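Local coordinates for protein fimbrial subunit type 1 (Actinomyces oris, PDB 3UXF) that forms the major structural subunit of the type 1 fimbriae that this Gram-positive oral bacterium displays on its surface for adhesion, at residues Ser35-Asp40 and Thr133-Tyr138; Val86-Tyr91 and Val156-Met161; Thr43-His48 and Phe79-Leu84. All coordinates share one frame; numbering follows the deposited sequence.

Contact 1: residues Ser35-Asp40 and Thr133-Tyr138; sequences STIDPD and TEVGAY. With CA (calcium ion), chain D.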
loop_
_atom_site.group_PDB
_atom_site.type_symbol
_atom_site.label_atom_id
_atom_site.label_comp_id
_atom_site.label_asym_id
_atom_site.label_seq_id
_atom_site.Cartn_x
_atom_site.Cartn_y
_atom_site.Cartn_z
ATOM N N SER A 35 44.074 16.020 17.849
ATOM C CA SER A 35 42.966 16.879 18.256
ATOM C C SER A 35 42.611 17.914 17.216
ATOM O O SER A 35 41.504 18.457 17.233
ATOM C CB SER A 35 43.311 17.606 19.556
ATOM O OG SER A 35 43.622 16.683 20.600
ATOM N N THR A 36 43.563 18.221 16.340
ATOM C CA THR A 36 43.343 19.193 15.283
ATOM C C THR A 36 43.206 18.477 13.950
ATOM O O THR A 36 43.530 17.287 13.845
ATOM C CB THR A 36 44.492 20.240 15.276
ATOM O OG1 THR A 36 45.739 19.564 15.096
ATOM C CG2 THR A 36 44.480 20.983 16.627
ATOM N N ILE A 37 42.716 19.181 12.938
ATOM C CA ILE A 37 42.451 18.533 11.650
ATOM C C ILE A 37 43.701 18.365 10.826
ATOM O O ILE A 37 44.470 19.318 10.615
ATOM C CB ILE A 37 41.367 19.291 10.893
ATOM C CG1 ILE A 37 40.025 19.094 11.625
ATOM C CG2 ILE A 37 41.291 18.807 9.457
ATOM C CD1 ILE A 37 38.846 19.732 10.987
ATOM N N ASP A 38 43.942 17.127 10.409
ATOM C CA ASP A 38 45.084 16.825 9.545
ATOM C C ASP A 38 44.710 17.068 8.077
ATOM O O ASP A 38 43.931 16.314 7.505
ATOM C CB ASP A 38 45.545 15.384 9.794
ATOM C CG ASP A 38 46.605 14.926 8.808
ATOM O OD1 ASP A 38 47.145 15.757 8.070
ATOM O OD2 ASP A 38 46.906 13.708 8.793
ATOM N N PRO A 39 45.218 18.139 7.464
ATOM C CA PRO A 39 44.805 18.479 6.098
ATOM C C PRO A 39 45.053 17.346 5.118
ATOM O O PRO A 39 44.343 17.272 4.104
ATOM C CB PRO A 39 45.703 19.674 5.738
ATOM C CG PRO A 39 46.005 20.276 7.068
ATOM C CD PRO A 39 46.227 19.092 7.973
ATOM N N ASP A 40 46.027 16.493 5.399
ATOM C CA ASP A 40 46.364 15.440 4.447
ATOM C C ASP A 40 45.816 14.069 4.845
ATOM O O ASP A 40 46.255 13.034 4.315
ATOM C CB ASP A 40 47.876 15.355 4.276
ATOM C CG ASP A 40 48.462 16.640 3.729
ATOM O OD1 ASP A 40 47.906 17.187 2.744
ATOM O OD2 ASP A 40 49.458 17.109 4.306
ATOM N N THR A 133 37.668 11.427 -1.989
ATOM C CA THR A 133 37.291 12.389 -0.967
ATOM C C THR A 133 38.524 13.000 -0.338
ATOM O O THR A 133 39.594 12.374 -0.296
ATOM C CB THR A 133 36.459 11.748 0.184
ATOM O OG1 THR A 133 37.186 10.679 0.816
ATOM C CG2 THR A 133 35.129 11.229 -0.321
ATOM N N GLU A 134 38.371 14.221 0.147
ATOM C CA GLU A 134 39.443 14.853 0.902
ATOM C C GLU A 134 38.808 15.564 2.091
ATOM O O GLU A 134 37.579 15.616 2.202
ATOM C CB GLU A 134 40.223 15.834 0.021
ATOM C CG GLU A 134 39.391 16.946 -0.540
ATOM C CD GLU A 134 40.138 17.782 -1.582
ATOM O OE1 GLU A 134 40.937 18.654 -1.180
ATOM O OE2 GLU A 134 39.904 17.573 -2.793
ATOM N N VAL A 135 39.646 16.054 3.001
ATOM C CA VAL A 135 39.142 16.867 4.111
ATOM C C VAL A 135 38.338 18.030 3.570
ATOM O O VAL A 135 38.811 18.840 2.738
ATOM C CB VAL A 135 40.301 17.367 4.999
ATOM C CG1 VAL A 135 39.830 18.417 5.978
ATOM C CG2 VAL A 135 40.885 16.170 5.764
ATOM N N GLY A 136 37.098 18.135 4.031
ATOM C CA GLY A 136 36.226 19.203 3.590
ATOM C C GLY A 136 34.759 18.869 3.753
ATOM O O GLY A 136 34.408 17.831 4.300
ATOM N N ALA A 137 33.901 19.762 3.275
ATOM C CA ALA A 137 32.463 19.564 3.364
ATOM C C ALA A 137 31.896 19.178 2.004
ATOM O O ALA A 137 32.348 19.661 0.973
ATOM C CB ALA A 137 31.787 20.813 3.891
ATOM N N TYR A 138 30.904 18.296 2.013
ATOM C CA TYR A 138 30.302 17.823 0.777
ATOM C C TYR A 138 28.788 17.880 0.805
ATOM O O TYR A 138 28.160 17.586 1.818
ATOM C CB TYR A 138 30.717 16.376 0.504
ATOM C CG TYR A 138 32.165 16.209 0.126
ATOM C CD1 TYR A 138 32.544 16.100 -1.199
ATOM C CD2 TYR A 138 33.151 16.157 1.098
ATOM C CE1 TYR A 138 33.866 15.949 -1.549
ATOM C CE2 TYR A 138 34.474 16.007 0.757
ATOM C CZ TYR A 138 34.827 15.903 -0.567
ATOM O OH TYR A 138 36.145 15.750 -0.911
HETATM CA CA CA D . 41.846 11.670 -0.161
HETATM O O HOH W 1 42.683 15.154 3.053
HETATM O O HOH W 2 43.349 13.459 0.546
HETATM O O HOH W 3 41.328 12.369 2.151
HETATM O O HOH W 4 43.835 10.739 -1.167
HETATM O O HOH W 5 41.910 13.023 -2.103
#
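Val135 meets the 35-40 loop with its two methyl branches, which divide the work between a side chain and the backbone. From Val135 CB, which itself lies 4.1 Å from Pro39 O, the first branch runs anti to the backbone N (chi1 169°) and brings Val135 CG1 3.8 Å from Ile37 CG2, methyl against methyl, the two side chains crossing at a slant. The CG2 branch, beside the backbone N, turns to the main chain of the loop: Val135 CG2 is 3.5 Å from Asp38 O and somewhat further from Pro39 O. The segment leads into strand 136-144 of the N-terminal pilin domain, a beta sandwich, and the loop 35-40 precedes strand 44-48, which belongs to the other sheet. Polar contact between the segments goes through a water that donates to Pro39 O and accepts from Val135 N, at 3.2 Å from the latter. Within the loop, Asp38 OD1 accepts from Asp40 N in an Asx turn. Thr133 O binds the calcium ion at 2.4 Å together with four waters, Asp130 O and one further atom from elsewhere in the structure, while Tyr138 OH takes the N-H of Glu134 at 2.9 Å from Glu134 N, tying the turn back to its own strand.

Contact 2: residues Val86-Tyr91 and Val156-Met161; sequences VDLTTY and VVTLPM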
loop_
_atom_site.group_PDB
_atom_site.type_symbol
_atom_site.label_atom_id
_atom_site.label_comp_id
_atom_site.label_asym_id
_atom_site.label_seq_id
_atom_site.Cartn_x
_atom_site.Cartn_y
_atom_site.Cartn_z
ATOM N N VAL A 86 34.420 25.556 1.254
ATOM C CA VAL A 86 34.789 25.921 2.613
ATOM C C VAL A 86 36.052 25.155 2.952
ATOM O O VAL A 86 36.242 24.005 2.539
ATOM C CB VAL A 86 33.696 25.589 3.671
ATOM C CG1 VAL A 86 32.453 26.488 3.483
ATOM C CG2 VAL A 86 33.331 24.117 3.621
ATOM N N ASP A 87 36.953 25.808 3.673
ATOM C CA ASP A 87 38.205 25.154 4.028
ATOM C C ASP A 87 38.101 24.653 5.462
ATOM O O ASP A 87 38.168 25.449 6.407
ATOM C CB ASP A 87 39.350 26.187 3.905
ATOM C CG ASP A 87 40.720 25.599 4.168
ATOM O OD1 ASP A 87 40.820 24.479 4.709
ATOM O OD2 ASP A 87 41.735 26.280 3.812
ATOM N N LEU A 88 37.959 23.330 5.636
ATOM C CA LEU A 88 37.718 22.814 6.983
ATOM C C LEU A 88 39.040 22.668 7.764
ATOM O O LEU A 88 39.052 22.192 8.915
ATOM C CB LEU A 88 36.948 21.486 6.941
ATOM C CG LEU A 88 35.491 21.627 6.450
ATOM C CD1 LEU A 88 34.774 20.318 6.759
ATOM C CD2 LEU A 88 34.787 22.791 7.132
ATOM N N THR A 89 40.146 23.092 7.160
ATOM C CA THR A 89 41.370 23.196 7.937
ATOM C C THR A 89 41.463 24.557 8.624
ATOM O O THR A 89 42.484 24.857 9.254
ATOM C CB THR A 89 42.657 22.931 7.108
ATOM O OG1 THR A 89 42.904 24.024 6.226
ATOM C CG2 THR A 89 42.553 21.644 6.304
ATOM N N THR A 90 40.403 25.355 8.524
ATOM C CA THR A 90 40.319 26.662 9.178
ATOM C C THR A 90 39.011 26.778 9.970
ATOM O O THR A 90 37.955 26.219 9.594
ATOM C CB THR A 90 40.345 27.806 8.140
ATOM O OG1 THR A 90 39.106 27.838 7.426
ATOM C CG2 THR A 90 41.516 27.590 7.148
ATOM N N TYR A 91 39.071 27.535 11.056
ATOM C CA TYR A 91 37.875 27.851 11.803
ATOM C C TYR A 91 36.853 28.557 10.893
ATOM O O TYR A 91 35.655 28.259 10.958
ATOM C CB TYR A 91 38.224 28.748 13.006
ATOM C CG TYR A 91 37.018 29.322 13.712
ATOM C CD1 TYR A 91 36.339 28.596 14.695
ATOM C CD2 TYR A 91 36.519 30.575 13.374
ATOM C CE1 TYR A 91 35.256 29.121 15.334
ATOM C CE2 TYR A 91 35.402 31.088 14.000
ATOM C CZ TYR A 91 34.781 30.357 14.974
ATOM O OH TYR A 91 33.675 30.877 15.598
ATOM N N VAL A 156 24.321 17.658 3.907
ATOM C CA VAL A 156 25.704 18.110 3.941
ATOM C C VAL A 156 26.445 17.270 4.964
ATOM O O VAL A 156 25.922 17.013 6.066
ATOM C CB VAL A 156 25.776 19.580 4.334
ATOM C CG1 VAL A 156 27.244 20.016 4.542
ATOM C CG2 VAL A 156 25.125 20.435 3.272
ATOM N N VAL A 157 27.663 16.846 4.622
ATOM C CA VAL A 157 28.481 16.086 5.543
ATOM C C VAL A 157 29.872 16.717 5.593
ATOM O O VAL A 157 30.300 17.341 4.611
ATOM C CB VAL A 157 28.551 14.625 5.099
ATOM C CG1 VAL A 157 29.300 14.463 3.786
ATOM C CG2 VAL A 157 29.111 13.746 6.204
ATOM N N THR A 158 30.553 16.609 6.730
ATOM C CA THR A 158 31.938 17.034 6.808
ATOM C C THR A 158 32.841 15.808 6.977
ATOM O O THR A 158 32.474 14.863 7.682
ATOM C CB THR A 158 32.193 18.022 7.981
ATOM O OG1 THR A 158 31.901 17.441 9.262
ATOM C CG2 THR A 158 31.313 19.246 7.836
ATOM N N LEU A 159 34.004 15.848 6.340
ATOM C CA LEU A 159 35.070 14.877 6.587
ATOM C C LEU A 159 36.235 15.687 7.097
ATOM O O LEU A 159 36.791 16.494 6.351
ATOM C CB LEU A 159 35.510 14.271 5.268
ATOM C CG LEU A 159 34.730 13.118 4.620
ATOM C CD1 LEU A 159 33.376 12.655 5.258
ATOM C CD2 LEU A 159 34.775 13.111 3.074
ATOM N N PRO A 160 36.641 15.496 8.365
ATOM C CA PRO A 160 36.070 14.595 9.372
ATOM C C PRO A 160 34.865 15.206 10.074
ATOM O O PRO A 160 34.487 16.365 9.820
ATOM C CB PRO A 160 37.216 14.450 10.381
ATOM C CG PRO A 160 37.881 15.843 10.339
ATOM C CD PRO A 160 37.762 16.294 8.899
ATOM N N MET A 161 34.259 14.410 10.957
ATOM C CA MET A 161 33.248 14.837 11.905
ATOM C C MET A 161 33.853 14.638 13.260
ATOM O O MET A 161 34.687 13.750 13.425
ATOM C CB MET A 161 32.030 13.889 11.846
ATOM C CG MET A 161 31.088 14.189 10.721
ATOM S SD MET A 161 29.704 13.048 10.872
ATOM C CE MET A 161 28.989 13.645 12.391
#
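Leu88 reaches Thr158 with one methyl: Leu88 CD1 sits 3.7 Å from Thr158 CB and 3.8 Å from Thr158 CG2, and the two side chains cross at about a right angle. Leu88 places CG beside its backbone N and anti to the carbonyl carbon (chi1 -68°), and a chi2 of -167° then extends CD1 anti to CA, towards Thr158. On the opposing residue, Thr158 OG1 stands between the backbone N and the carbonyl carbon (chi1 61°), while CG2 lies beside the N and presents a methyl to Leu88. Thr158 OG1 donates to Pro160 O over 2.9 Å, tilted from the carbonyl plane, which fixes the rotation of the threonine just where a cis peptide bond precedes Pro160.

The loop is shaped by Asp87. Its OD1 accepts from both Thr89 N and Thr89 OG1, reached from the same face of the carboxylate, with Thr89 OG1 at 2.6 Å from Asp87 OD1; the backbone bond makes an Asx turn. Asp87 O takes Thr90 N, closing a type I turn, and also Thr90 OG1, in the carbonyl plane. The same Thr90 is the N-cap of helix 91-99, whose Trp94 and Leu97 pack on Thr158. The contact thus sets the loop joining strand 78-84 to that helix against strand 155-159, an outermost strand of its sheet, while Leu159 and Pro160 touch strand 170-176 of the other sheet.

Contact 3: residues Thr43-His48 and Phe79-Leu84; sequences TTLTVH and FTITKL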
loop_
_atom_site.group_PDB
_atom_site.type_symbol
_atom_site.label_atom_id
_atom_site.label_comp_id
_atom_site.label_asym_id
_atom_site.label_seq_id
_atom_site.Cartn_x
_atom_site.Cartn_y
_atom_site.Cartn_z
ATOM N N THR A 43 40.504 9.932 4.007
ATOM C CA THR A 43 39.092 10.015 4.397
ATOM C C THR A 43 38.283 9.010 3.620
ATOM O O THR A 43 38.668 8.604 2.527
ATOM C CB THR A 43 38.497 11.401 4.091
ATOM O OG1 THR A 43 38.777 11.764 2.740
ATOM C CG2 THR A 43 39.030 12.491 5.068
ATOM N N THR A 44 37.121 8.629 4.169
ATOM C CA THR A 44 36.124 7.904 3.376
ATOM C C THR A 44 34.742 8.396 3.776
ATOM O O THR A 44 34.565 8.923 4.880
ATOM C CB THR A 44 36.174 6.352 3.557
ATOM O OG1 THR A 44 35.943 6.029 4.922
ATOM C CG2 THR A 44 37.560 5.768 3.139
ATOM N N LEU A 45 33.777 8.232 2.865
ATOM C CA LEU A 45 32.387 8.581 3.148
ATOM C C LEU A 45 31.549 7.391 2.709
ATOM O O LEU A 45 31.604 7.042 1.550
ATOM C CB LEU A 45 31.975 9.818 2.357
ATOM C CG LEU A 45 30.472 10.110 2.449
ATOM C CD1 LEU A 45 30.030 10.343 3.891
ATOM C CD2 LEU A 45 30.117 11.308 1.535
ATOM N N THR A 46 30.776 6.798 3.612
ATOM C CA THR A 46 29.983 5.610 3.277
ATOM C C THR A 46 28.524 5.970 3.491
ATOM O O THR A 46 28.117 6.285 4.607
ATOM C CB THR A 46 30.365 4.440 4.173
ATOM O OG1 THR A 46 31.749 4.132 3.953
ATOM C CG2 THR A 46 29.551 3.178 3.794
ATOM N N VAL A 47 27.752 5.981 2.410
ATOM C CA VAL A 47 26.320 6.314 2.485
ATOM C C VAL A 47 25.530 4.998 2.479
ATOM O O VAL A 47 25.755 4.172 1.607
ATOM C CB VAL A 47 25.943 7.179 1.260
ATOM C CG1 VAL A 47 24.454 7.652 1.311
ATOM C CG2 VAL A 47 26.871 8.404 1.180
ATOM N N HIS A 48 24.669 4.809 3.481
ATOM C CA HIS A 48 23.896 3.570 3.623
ATOM C C HIS A 48 22.479 3.827 3.084
ATOM O O HIS A 48 21.740 4.618 3.668
ATOM C CB HIS A 48 23.815 3.196 5.094
ATOM C CG HIS A 48 25.131 2.788 5.688
ATOM N ND1 HIS A 48 25.417 1.489 6.052
ATOM C CD2 HIS A 48 26.246 3.511 5.971
ATOM C CE1 HIS A 48 26.648 1.425 6.528
ATOM N NE2 HIS A 48 27.170 2.638 6.489
ATOM N N PHE A 79 24.617 8.002 -5.886
ATOM C CA PHE A 79 24.842 9.205 -5.092
ATOM C C PHE A 79 25.944 10.015 -5.708
ATOM O O PHE A 79 26.915 9.454 -6.195
ATOM C CB PHE A 79 25.211 8.858 -3.646
ATOM C CG PHE A 79 24.018 8.443 -2.834
ATOM C CD1 PHE A 79 23.274 9.392 -2.189
ATOM C CD2 PHE A 79 23.639 7.114 -2.757
ATOM C CE1 PHE A 79 22.127 9.036 -1.446
ATOM C CE2 PHE A 79 22.493 6.757 -2.038
ATOM C CZ PHE A 79 21.774 7.725 -1.348
ATOM N N THR A 80 25.750 11.320 -5.714
ATOM C CA THR A 80 26.784 12.251 -6.132
ATOM C C THR A 80 27.209 13.067 -4.914
ATOM O O THR A 80 26.374 13.533 -4.150
ATOM C CB THR A 80 26.259 13.177 -7.203
ATOM O OG1 THR A 80 25.979 12.406 -8.369
ATOM C CG2 THR A 80 27.305 14.243 -7.537
ATOM N N ILE A 81 28.511 13.252 -4.733
ATOM C CA ILE A 81 28.974 14.191 -3.727
ATOM C C ILE A 81 29.620 15.387 -4.414
ATOM O O ILE A 81 30.356 15.217 -5.397
ATOM C CB ILE A 81 29.920 13.522 -2.699
ATOM C CG1 ILE A 81 31.209 13.006 -3.354
ATOM C CG2 ILE A 81 29.199 12.363 -2.033
ATOM C CD1 ILE A 81 32.242 12.481 -2.332
ATOM N N THR A 82 29.353 16.588 -3.907
ATOM C CA THR A 82 29.977 17.778 -4.478
ATOM C C THR A 82 30.729 18.522 -3.378
ATOM O O THR A 82 30.131 18.862 -2.354
ATOM C CB THR A 82 28.928 18.710 -5.074
ATOM O OG1 THR A 82 28.199 17.994 -6.080
ATOM C CG2 THR A 82 29.597 19.941 -5.686
ATOM N N LYS A 83 32.039 18.758 -3.546
ATOM C CA LYS A 83 32.787 19.480 -2.517
ATOM C C LYS A 83 32.359 20.940 -2.416
ATOM O O LYS A 83 32.128 21.588 -3.439
ATOM C CB LYS A 83 34.307 19.414 -2.775
ATOM C CG LYS A 83 35.146 19.877 -1.578
ATOM C CD LYS A 83 36.651 19.599 -1.830
ATOM C CE LYS A 83 37.561 20.734 -1.367
ATOM N NZ LYS A 83 37.500 21.116 0.048
ATOM N N LEU A 84 32.205 21.429 -1.193
ATOM C CA LEU A 84 31.773 22.812 -0.990
ATOM C C LEU A 84 32.997 23.678 -0.835
ATOM O O LEU A 84 34.078 23.205 -0.433
ATOM C CB LEU A 84 30.878 22.939 0.232
ATOM C CG LEU A 84 29.620 22.053 0.196
ATOM C CD1 LEU A 84 28.716 22.387 1.370
ATOM C CD2 LEU A 84 28.859 22.183 -1.142
#
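Phe79 receives a methyl of Val47 over its ring. Val47 CG1 stands 3.8 Å from the centroid of the Phe79 ring and 10° off the ring normal, a CH-pi contact made over the centre of one face. Val47 CG1 is nearly equidistant from the ring carbons it meets, 3.8 Å from Phe79 CZ and 4.2 Å from Phe79 CD2, which bears out that centred position. On the valine, CG1 extends anti to the backbone N (chi1 -176°), which carries it down onto the aromatic face.

Two residues further along the strand, Ile81 repeats the inward direction of Phe79, while Thr80 between them lies against Val115 and Lys117 of the adjacent strand 114-119. The touching atom of Ile81 is its CG2 methyl, with Ile81 CG2 3.8 Å from Leu45 CD2. The isoleucine sets CG1 between the backbone N and the carbonyl carbon (chi1 63°), which puts CG2 beside the N. The Leu45 and Ile81 side chains lie alongside one another, running opposite ways, rather than meeting end-on. Beyond Ile81, Lys83 packs on Tyr138 and Leu84 on Leu139, both of strand 136-144.

With CA atoms 8.2 Å apart at Val47 and Phe79 and 9.5 Å apart at Leu45 and Ile81, the spacing is that of two stacked sheets joined by side chains, the layered core of a beta sandwich. Strand 44-48 lies between 125-128 and 170-176 in one sheet, and strand 78-84 between 114-119 and 136-144 in the other.

All three contacts lie in the N-terminal pilin domain. Contacts 1 and 2, with centres 6 Å apart, are joined through neighbouring strands 136-144 and 155-159, where Gly136 N lies 2.9 Å from Leu159 O and Tyr138 N lies 2.8 Å from Val157 O, both probable hydrogen bonds. Contact 3 is about 13 Å from either centre and falls, along the chain, inside the loop closed by contact 1. Thr133 OG1 and Thr43 OG1, 2.7 Å apart, probably bond across contacts 1 and 3, next to the calcium ion bound by Thr133. From contact 2, Val157 CG1 approaches Leu45 CD2 of contact 3 to 4.0 Å, extending the same interior.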